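Local atomic coordinates of paraflagellar rod component (Trypanosoma brucei, PDB entry 2Q0X), a protein that is of unknown function but has the alpha/beta hydrolase fold and is probably a component of the paraflagellar rod. Residues Gln47-Ser50 with Leu51-Asp55; His87-Asp90 with Ala91-Val94; Leu112-Ser116 with Thr117-Leu121; Gly196-Thr199 with Leu200-Val204. All coordinates share one frame; numbering follows the deposited sequence.

Contact 1 (Gln47-Ser50 with Leu51-Asp55); sequences QTES and LLSFD
A type II beta turn from Ser50 to Ser53 folds the loop between strand 40-44 and helix 57-64 back on itself. In many alpha/beta hydrolases the loop after this central strand helps to form the oxyanion hole; such a role here would be inference from the fold alone. Leu51 and Leu52 occupy the two middle positions of the turn, Leu52 with the positive phi that a type II turn asks of its third residue. Ser50 braces the bend: with chi1 at 71° its OG lies between the backbone N and the carbonyl carbon and donates to Leu51 O at 2.9 Å, standing above that carbonyl plane by 44°. Across the turn, Ser53 CB comes within 3.2 Å of Ser50 O. The backbone N of Leu51 is held by Glu74 and that of Leu52 by Gln72, while the second subunit packs its Leu17 on both leucines. Before the turn, Glu49 runs extended past Ser53, whose OG touches Glu49 CG at 3.4 Å. One carboxylate oxygen, Glu49 OE1, is gripped by Gly46 N and Thr115 OG1, which would fix the rotation of the group. The other reaches the Phe54 ring obliquely, carboxylate and ring planes 80° apart, and Glu49 OE2 ends 3.3 Å from Phe54 CE2.

Contact 2 (His87-Asp90 with Ala91-Val94); sequences HAHD and AEDV
Asp90, Ala91 and His89 carry most of this contact, which forms the first turns of helix 87-104. Its backbone is regular alpha helix: Ala91 N donates to His87 O at 3.0 Å, and Glu92, Asp93 and Val94 repeat the bond to Ala88, His89 and Asp90. The Ala91 methyl lies against two carbonyl oxygens, its CB 3.3 Å from His87 O and 3.4 Å from Ala88 O. His89 accepts from Asp93 N at 2.9 Å through its backbone O. Its ring swings outward and approaches Glu92 obliquely; His89 CD2 lies 4.4 Å from Glu92 OE1, a loose approach. Val94 leans on the backbone of Asp90: chi1 of 179° sets CG2 beside its own backbone N and puts Val94 CG2 3.3 Å from Asp90 O. The carboxylates of Asp90 and Asp93 lie near each other, Asp93 OD2 only 4.5 Å from Asp90 OD1. Gln85 NE2 donates to both these oxygens and, with the salt bridge from Arg191 to Asp90 OD2 and the amino end of the helix, probably eases the repulsion of like charges; Ser77 OG also bonds to Asp90 OD2, and Asp86 to His89 ND1. Helix 119-128 lies along the buried face, with Leu121 against Asp90, Glu124 against Ala91 and Leu125 against Val94, while Pro76, in the loop after strand 69-73, meets Asp90 and Asp93, and Tyr20 of strand 13-21 bonds to Asp93 O.

Contact 3 (Leu112-Ser116 with Thr117-Leu121); sequences LFATS and TGTQL
Ser116 takes the strained, positive-phi backbone conformation (phi 57°, psi -136°) usual for the residue at a nucleophile elbow, which reverses the chain and points its carbonyl at Thr119. The side chain of Thr119 meets it with chi1 at 68°, which sets OG1 between the backbone N and the carbonyl carbon, 3.1 Å from Ser116 O; a hydrogen bond there is uncertain, since the hydroxyl could turn to another acceptor. A weak bond of 3.4 Å runs from Thr119 N to the same Ser116 O. One residue earlier, Gly118 N donates to Thr115 O at 3.0 Å and closes the tight turn. This sharp bend between strand 110-115 and helix 119-128 is the nucleophile elbow of the alpha/beta hydrolase fold, its Ala-Thr-Ser-Thr-Gly sequence a variant of the familiar Gly-X-Ser-X-Gly. Ser116 stands where relatives carry their nucleophile, though no activity is known for this protein. Its OG lies anti to its own backbone N and 2.8 Å from Thr117 N. Strand and helix press closely together here: Ala114 CB sits 3.5 Å from Gly118 C, against a residue without a side chain, and 3.8 Å from Thr119 CG2. Leu140 of strand 135-143 backs both Ala114 and Thr119. On the other face of the strand, Trp43 NE1 bonds to Thr115 OG1.

Contact 4 (Gly196-Thr199 with Leu200-Val204); sequences GFPT and LQEAV
Thr199 and Glu202 form a capping box at the start of helix 200-209. The hydroxyl Thr199 OG1 donates to Glu202 OE1 over 2.6 Å, meeting that oxygen nearly along its C-O bond, while Thr199 N reaches the same OE1 at 3.0 Å from above the carboxylate plane, 43° out of it. Two donors thus grip one oxygen. The glutamate chain gets there by bending at chi2 (100°), which curls the carboxylate back over the helix end. Thr199 OG1 also accepts a weak bond from Gln201 N at 3.3 Å, the capping bond of the N-cap residue. Thr199 O then starts the helix proper, taking Ala203 N at 3.1 Å in the carbonyl plane and, weakly, Glu202 N. Arg273 adds a further bond to Thr199 OG1, and Tyr183 OH bonds to Glu202 OE2. Outward from the cap, the Pro198 ring crosses the Glu202 chain at about a right angle, Pro198 CG 3.6 Å from Glu202 OE2. Phe197 closes the apolar side, its CB 3.7 Å from Ala203 CB and its ring lying obliquely by Glu202 O. The cap is wedged between several elements: Phe197 rests on helix 213-218, Pro198 and Ala203 meet Gln120 and Phe123 of helix 119-128, and Leu200 packs against Leu229 and Leu231 of strand 227-232.

In the fold
The centre of contact 3 is about 1 Å from the centre of the chain, and each of the other three contacts touches it: contact 1 where Glu49 OE1 comes 2.8 Å from Thr115 OG1, contact 2 where Leu121 CD2 lies 3.5 Å from Asp90 CB, contact 4 where Gln120 CB lies 3.3 Å from Phe197 O. Contacts 1 and 4 stand on opposite sides of the chain's centre, their centres about 20 Å apart. Arg191 bridges contacts 2 and 3, bonding to Asp90 and Gln120. Contact 3 carries the elbow serine and contact 1 the loop that in relatives contributes to the oxyanion hole; a glycerol about 4 Å from the Phe54 side chain may mark a pocket, but no activity is known.

Contact 1 (Gln47-Ser50 with Leu51-Asp55)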
loop_
_atom_site.group_PDB
_atom_site.type_symbol
_atom_site.label_atom_id
_atom_site.label_comp_id
_atom_site.label_asym_id
_atom_site.label_seq_id
_atom_site.Cartn_x
_atom_site.Cartn_y
_atom_site.Cartn_z
ATOM N N GLN A 47 -9.575 0.146 -1.685
ATOM C CA GLN A 47 -8.606 -0.028 -0.611
ATOM C C GLN A 47 -7.661 -1.204 -0.848
ATOM O O GLN A 47 -6.529 -1.167 -0.387
ATOM C CB GLN A 47 -9.317 -0.176 0.730
ATOM C CG GLN A 47 -9.905 1.112 1.257
ATOM C CD GLN A 47 -10.756 0.899 2.508
ATOM O OE1 GLN A 47 -11.895 0.436 2.428
ATOM N NE2 GLN A 47 -10.214 1.260 3.664
ATOM N N THR A 48 -8.125 -2.213 -1.587
ATOM C CA THR A 48 -7.335 -3.381 -1.927
ATOM C C THR A 48 -6.746 -3.310 -3.323
ATOM O O THR A 48 -6.217 -4.300 -3.820
ATOM C CB THR A 48 -8.174 -4.683 -1.816
ATOM O OG1 THR A 48 -9.231 -4.664 -2.781
ATOM C CG2 THR A 48 -8.764 -4.821 -0.414
ATOM N N GLU A 49 -6.847 -2.157 -3.968
ATOM C CA GLU A 49 -6.234 -1.939 -5.263
ATOM C C GLU A 49 -4.869 -1.264 -5.077
ATOM O O GLU A 49 -4.749 -0.260 -4.373
ATOM C CB GLU A 49 -7.144 -1.099 -6.172
ATOM C CG GLU A 49 -8.369 -1.876 -6.646
ATOM C CD GLU A 49 -9.247 -1.101 -7.633
ATOM O OE1 GLU A 49 -9.590 0.069 -7.370
ATOM O OE2 GLU A 49 -9.629 -1.681 -8.676
ATOM N N SER A 50 -3.864 -1.828 -5.735
ATOM C CA SER A 50 -2.489 -1.362 -5.688
ATOM C C SER A 50 -2.182 -0.432 -6.837
ATOM O O SER A 50 -2.951 -0.340 -7.798
ATOM C CB SER A 50 -1.559 -2.592 -5.806
ATOM O OG SER A 50 -1.581 -3.164 -7.143
ATOM N N LEU A 51 -1.036 0.233 -6.764
ATOM C CA LEU A 51 -0.474 0.882 -7.931
ATOM C C LEU A 51 -0.479 -0.122 -9.072
ATOM O O LEU A 51 -0.205 -1.306 -8.848
ATOM C CB LEU A 51 0.970 1.338 -7.680
ATOM C CG LEU A 51 1.245 2.483 -6.707
ATOM C CD1 LEU A 51 2.759 2.759 -6.642
ATOM C CD2 LEU A 51 0.399 3.741 -7.047
ATOM N N LEU A 52 -0.799 0.349 -10.272
ATOM C CA LEU A 52 -0.933 -0.504 -11.470
ATOM C C LEU A 52 -1.899 -1.675 -11.254
ATOM O O LEU A 52 -1.659 -2.788 -11.722
ATOM C CB LEU A 52 0.440 -1.020 -11.965
ATOM C CG LEU A 52 1.421 -0.038 -12.612
ATOM C CD1 LEU A 52 2.772 -0.774 -12.877
ATOM C CD2 LEU A 52 0.860 0.574 -13.883
ATOM N N SER A 53 -3.003 -1.399 -10.564
ATOM C CA SER A 53 -4.023 -2.421 -10.265
ATOM C C SER A 53 -4.509 -3.119 -11.531
ATOM O O SER A 53 -4.781 -4.320 -11.522
ATOM C CB SER A 53 -5.234 -1.786 -9.571
ATOM O OG SER A 53 -6.103 -2.794 -9.063
ATOM N N PHE A 54 -4.651 -2.343 -12.600
ATOM C CA PHE A 54 -5.014 -2.878 -13.899
ATOM C C PHE A 54 -3.800 -2.889 -14.793
ATOM O O PHE A 54 -3.157 -1.860 -14.977
ATOM C CB PHE A 54 -6.135 -2.054 -14.529
ATOM C CG PHE A 54 -7.412 -2.152 -13.778
ATOM C CD1 PHE A 54 -8.397 -3.043 -14.168
ATOM C CD2 PHE A 54 -7.606 -1.393 -12.629
ATOM C CE1 PHE A 54 -9.571 -3.160 -13.447
ATOM C CE2 PHE A 54 -8.775 -1.490 -11.903
ATOM C CZ PHE A 54 -9.762 -2.383 -12.316
ATOM N N ASP A 55 -3.497 -4.064 -15.336
ATOM C CA ASP A 55 -2.411 -4.233 -16.278
ATOM C C ASP A 55 -2.566 -3.236 -17.425
ATOM O O ASP A 55 -1.577 -2.624 -17.828
ATOM C CB ASP A 55 -2.343 -5.699 -16.805
ATOM C CG ASP A 55 -1.793 -6.690 -15.765
ATOM O OD1 ASP A 55 -1.413 -6.264 -14.655
ATOM O OD2 ASP A 55 -1.740 -7.907 -16.055
#

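Contact 2 (His87-Asp90 with Ala91-Val94)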
loop_
_atom_site.group_PDB
_atom_site.type_symbol
_atom_site.label_atom_id
_atom_site.label_comp_id
_atom_site.label_asym_id
_atom_site.label_seq_id
_atom_site.Cartn_x
_atom_site.Cartn_y
_atom_site.Cartn_z
ATOM N N HIS A 87 -13.936 8.473 4.566
ATOM C CA HIS A 87 -13.819 8.853 3.164
ATOM C C HIS A 87 -13.552 10.343 2.969
ATOM O O HIS A 87 -12.916 10.728 1.992
ATOM C CB HIS A 87 -15.023 8.362 2.327
ATOM C CG HIS A 87 -16.193 9.293 2.308
ATOM N ND1 HIS A 87 -17.069 9.413 3.364
ATOM C CD2 HIS A 87 -16.654 10.119 1.341
ATOM C CE1 HIS A 87 -17.996 10.305 3.063
ATOM N NE2 HIS A 87 -17.772 10.740 1.837
ATOM N N ALA A 88 -14.022 11.173 3.895
ATOM C CA ALA A 88 -13.770 12.614 3.818
ATOM C C ALA A 88 -12.276 12.931 3.970
ATOM O O ALA A 88 -11.761 13.841 3.323
ATOM C CB ALA A 88 -14.603 13.377 4.878
ATOM N N HIS A 89 -11.587 12.176 4.828
ATOM C CA HIS A 89 -10.163 12.400 5.062
ATOM C C HIS A 89 -9.299 11.857 3.933
ATOM O O HIS A 89 -8.350 12.516 3.544
ATOM C CB HIS A 89 -9.745 11.836 6.414
ATOM C CG HIS A 89 -10.297 12.607 7.577
ATOM N ND1 HIS A 89 -11.638 12.609 7.893
ATOM C CD2 HIS A 89 -9.691 13.392 8.501
ATOM C CE1 HIS A 89 -11.837 13.371 8.956
ATOM N NE2 HIS A 89 -10.671 13.856 9.346
ATOM N N ASP A 90 -9.628 10.676 3.407
ATOM C CA ASP A 90 -9.005 10.167 2.182
ATOM C C ASP A 90 -9.117 11.194 1.043
ATOM O O ASP A 90 -8.129 11.477 0.371
ATOM C CB ASP A 90 -9.690 8.868 1.712
ATOM C CG ASP A 90 -9.038 7.587 2.260
ATOM O OD1 ASP A 90 -7.935 7.600 2.844
ATOM O OD2 ASP A 90 -9.666 6.522 2.062
ATOM N N ALA A 91 -10.342 11.703 0.834
ATOM C CA ALA A 91 -10.643 12.749 -0.155
ATOM C C ALA A 91 -9.761 13.970 0.016
ATOM O O ALA A 91 -9.180 14.463 -0.948
ATOM C CB ALA A 91 -12.115 13.179 -0.044
ATOM N N GLU A 92 -9.672 14.431 1.255
ATOM C CA GLU A 92 -8.815 15.540 1.621
ATOM C C GLU A 92 -7.347 15.300 1.264
ATOM O O GLU A 92 -6.704 16.175 0.703
ATOM C CB GLU A 92 -8.958 15.848 3.113
ATOM C CG GLU A 92 -8.152 17.050 3.545
ATOM C CD GLU A 92 -8.527 17.548 4.914
ATOM O OE1 GLU A 92 -8.809 16.704 5.809
ATOM O OE2 GLU A 92 -8.509 18.789 5.104
ATOM N N ASP A 93 -6.825 14.120 1.600
ATOM C CA ASP A 93 -5.474 13.720 1.186
ATOM C C ASP A 93 -5.296 13.744 -0.329
ATOM O O ASP A 93 -4.284 14.223 -0.825
ATOM C CB ASP A 93 -5.143 12.308 1.693
ATOM C CG ASP A 93 -5.102 12.225 3.192
ATOM O OD1 ASP A 93 -4.910 13.258 3.840
ATOM O OD2 ASP A 93 -5.288 11.122 3.717
ATOM N N VAL A 94 -6.277 13.234 -1.060
ATOM C CA VAL A 94 -6.268 13.321 -2.527
ATOM C C VAL A 94 -6.292 14.770 -3.042
ATOM O O VAL A 94 -5.585 15.096 -4.011
ATOM C CB VAL A 94 -7.383 12.460 -3.163
ATOM C CG1 VAL A 94 -7.359 12.591 -4.696
ATOM C CG2 VAL A 94 -7.191 10.942 -2.753
#

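Contact 3 (Leu112-Ser116 with Thr117-Leu121)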
loop_
_atom_site.group_PDB
_atom_site.type_symbol
_atom_site.label_atom_id
_atom_site.label_comp_id
_atom_site.label_asym_id
_atom_site.label_seq_id
_atom_site.Cartn_x
_atom_site.Cartn_y
_atom_site.Cartn_z
ATOM N N LEU A 112 -10.051 13.295 -13.173
ATOM C CA LEU A 112 -10.109 12.359 -12.045
ATOM C C LEU A 112 -10.706 11.026 -12.487
ATOM O O LEU A 112 -11.799 10.992 -13.040
ATOM C CB LEU A 112 -10.943 12.914 -10.884
ATOM C CG LEU A 112 -10.252 13.555 -9.675
ATOM C CD1 LEU A 112 -11.284 13.914 -8.583
ATOM C CD2 LEU A 112 -9.188 12.654 -9.108
ATOM N N PHE A 113 -9.987 9.940 -12.196
ATOM C CA PHE A 113 -10.340 8.605 -12.606
ATOM C C PHE A 113 -10.386 7.724 -11.345
ATOM O O PHE A 113 -9.389 7.559 -10.654
ATOM C CB PHE A 113 -9.282 8.144 -13.622
ATOM C CG PHE A 113 -9.438 6.733 -14.133
ATOM C CD1 PHE A 113 -8.329 6.067 -14.623
ATOM C CD2 PHE A 113 -10.672 6.082 -14.160
ATOM C CE1 PHE A 113 -8.419 4.759 -15.100
ATOM C CE2 PHE A 113 -10.784 4.782 -14.653
ATOM C CZ PHE A 113 -9.654 4.122 -15.119
ATOM N N ALA A 114 -11.561 7.198 -11.020
ATOM C CA ALA A 114 -11.687 6.310 -9.868
ATOM C C ALA A 114 -12.272 5.002 -10.293
ATOM O O ALA A 114 -13.157 4.958 -11.133
ATOM C CB ALA A 114 -12.540 6.919 -8.769
ATOM N N THR A 115 -11.736 3.931 -9.710
ATOM C CA THR A 115 -12.296 2.606 -9.821
ATOM C C THR A 115 -12.736 2.145 -8.447
ATOM O O THR A 115 -12.215 2.601 -7.428
ATOM C CB THR A 115 -11.256 1.603 -10.373
ATOM O OG1 THR A 115 -10.050 1.675 -9.594
ATOM C CG2 THR A 115 -10.976 1.873 -11.853
ATOM N N SER A 116 -13.693 1.219 -8.431
ATOM C CA SER A 116 -14.125 0.550 -7.192
ATOM C C SER A 116 -14.617 1.555 -6.114
ATOM O O SER A 116 -15.331 2.509 -6.439
ATOM C CB SER A 116 -12.987 -0.350 -6.675
ATOM O OG SER A 116 -13.439 -1.159 -5.618
ATOM N N THR A 117 -14.221 1.374 -4.849
ATOM C CA THR A 117 -14.609 2.325 -3.789
ATOM C C THR A 117 -13.857 3.683 -3.816
ATOM O O THR A 117 -14.120 4.559 -2.974
ATOM C CB THR A 117 -14.498 1.680 -2.398
ATOM O OG1 THR A 117 -13.130 1.371 -2.098
ATOM C CG2 THR A 117 -15.398 0.398 -2.294
ATOM N N GLY A 118 -12.932 3.853 -4.777
ATOM C CA GLY A 118 -12.287 5.135 -5.030
ATOM C C GLY A 118 -13.279 6.194 -5.462
ATOM O O GLY A 118 -13.083 7.389 -5.212
ATOM N N THR A 119 -14.360 5.751 -6.101
ATOM C CA THR A 119 -15.417 6.632 -6.503
ATOM C C THR A 119 -16.067 7.386 -5.341
ATOM O O THR A 119 -16.560 8.501 -5.532
ATOM C CB THR A 119 -16.509 5.927 -7.349
ATOM O OG1 THR A 119 -17.221 5.013 -6.535
ATOM C CG2 THR A 119 -15.943 5.209 -8.529
ATOM N N GLN A 120 -16.107 6.765 -4.159
ATOM C CA GLN A 120 -16.576 7.433 -2.949
ATOM C C GLN A 120 -15.821 8.728 -2.682
ATOM O O GLN A 120 -16.394 9.723 -2.194
ATOM C CB GLN A 120 -16.362 6.534 -1.742
ATOM C CG GLN A 120 -17.036 7.044 -0.455
ATOM C CD GLN A 120 -16.922 6.100 0.697
ATOM O OE1 GLN A 120 -15.969 5.332 0.789
ATOM N NE2 GLN A 120 -17.888 6.169 1.624
ATOM N N LEU A 121 -14.513 8.686 -2.932
ATOM C CA LEU A 121 -13.659 9.830 -2.705
ATOM C C LEU A 121 -13.919 10.926 -3.730
ATOM O O LEU A 121 -13.823 12.097 -3.413
ATOM C CB LEU A 121 -12.186 9.412 -2.725
ATOM C CG LEU A 121 -11.785 8.263 -1.783
ATOM C CD1 LEU A 121 -10.263 8.203 -1.675
ATOM C CD2 LEU A 121 -12.431 8.390 -0.408
#

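Contact 4 (Gly196-Thr199 with Leu200-Val204)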
loop_
_atom_site.group_PDB
_atom_site.type_symbol
_atom_site.label_atom_id
_atom_site.label_comp_id
_atom_site.label_asym_id
_atom_site.label_seq_id
_atom_site.Cartn_x
_atom_site.Cartn_y
_atom_site.Cartn_z
ATOM N N GLY A 196 -21.442 9.132 2.470
ATOM C CA GLY A 196 -21.131 9.251 1.063
ATOM C C GLY A 196 -21.659 8.076 0.272
ATOM O O GLY A 196 -22.597 7.420 0.701
ATOM N N PHE A 197 -21.021 7.789 -0.868
ATOM C CA PHE A 197 -21.428 6.682 -1.745
ATOM C C PHE A 197 -20.221 5.814 -2.076
ATOM O O PHE A 197 -19.410 6.198 -2.934
ATOM C CB PHE A 197 -22.033 7.213 -3.040
ATOM C CG PHE A 197 -23.087 8.222 -2.823
ATOM C CD1 PHE A 197 -24.392 7.832 -2.608
ATOM C CD2 PHE A 197 -22.774 9.570 -2.818
ATOM C CE1 PHE A 197 -25.378 8.775 -2.393
ATOM C CE2 PHE A 197 -23.749 10.514 -2.596
ATOM C CZ PHE A 197 -25.061 10.115 -2.385
ATOM N N PRO A 198 -20.087 4.661 -1.390
ATOM C CA PRO A 198 -18.925 3.809 -1.576
ATOM C C PRO A 198 -18.608 3.496 -3.022
ATOM O O PRO A 198 -17.486 3.662 -3.417
ATOM C CB PRO A 198 -19.299 2.541 -0.800
ATOM C CG PRO A 198 -20.168 3.041 0.287
ATOM C CD PRO A 198 -20.996 4.116 -0.360
ATOM N N THR A 199 -19.614 3.112 -3.810
ATOM C CA THR A 199 -19.413 2.717 -5.209
ATOM C C THR A 199 -20.532 3.281 -6.071
ATOM O O THR A 199 -21.447 3.920 -5.576
ATOM C CB THR A 199 -19.418 1.177 -5.349
ATOM O OG1 THR A 199 -20.703 0.665 -4.941
ATOM C CG2 THR A 199 -18.287 0.548 -4.483
ATOM N N LEU A 200 -20.435 3.044 -7.371
ATOM C CA LEU A 200 -21.481 3.401 -8.310
ATOM C C LEU A 200 -22.809 2.680 -8.079
ATOM O O LEU A 200 -23.846 3.145 -8.555
ATOM C CB LEU A 200 -21.002 3.162 -9.726
ATOM C CG LEU A 200 -19.911 4.123 -10.197
ATOM C CD1 LEU A 200 -19.709 3.960 -11.672
ATOM C CD2 LEU A 200 -20.248 5.554 -9.870
ATOM N N GLN A 201 -22.798 1.538 -7.378
ATOM C CA GLN A 201 -24.062 0.927 -6.952
ATOM C C GLN A 201 -24.911 1.930 -6.162
ATOM O O GLN A 201 -26.077 2.167 -6.481
ATOM C CB GLN A 201 -23.819 -0.325 -6.118
ATOM C CG GLN A 201 -25.057 -1.195 -5.878
ATOM C CD GLN A 201 -25.467 -1.984 -7.098
ATOM O OE1 GLN A 201 -24.637 -2.269 -7.967
ATOM N NE2 GLN A 201 -26.760 -2.355 -7.175
ATOM N N GLU A 202 -24.324 2.531 -5.133
ATOM C CA GLU A 202 -25.064 3.479 -4.285
ATOM C C GLU A 202 -25.228 4.853 -4.955
ATOM O O GLU A 202 -26.282 5.481 -4.845
ATOM C CB GLU A 202 -24.356 3.644 -2.936
ATOM C CG GLU A 202 -24.300 2.347 -2.103
ATOM C CD GLU A 202 -22.976 1.616 -2.175
ATOM O OE1 GLU A 202 -22.254 1.723 -3.200
ATOM O OE2 GLU A 202 -22.665 0.902 -1.195
ATOM N N ALA A 203 -24.187 5.296 -5.660
ATOM C CA ALA A 203 -24.172 6.628 -6.277
ATOM C C ALA A 203 -25.090 6.745 -7.505
ATOM O O ALA A 203 -25.671 7.794 -7.730
ATOM C CB ALA A 203 -22.763 7.017 -6.640
ATOM N N VAL A 204 -25.211 5.668 -8.293
ATOM C CA VAL A 204 -25.913 5.746 -9.576
ATOM C C VAL A 204 -26.966 4.642 -9.782
ATOM O O VAL A 204 -28.122 4.935 -10.057
ATOM C CB VAL A 204 -24.893 5.732 -10.749
ATOM C CG1 VAL A 204 -25.582 5.563 -12.094
ATOM C CG2 VAL A 204 -24.051 7.002 -10.747
#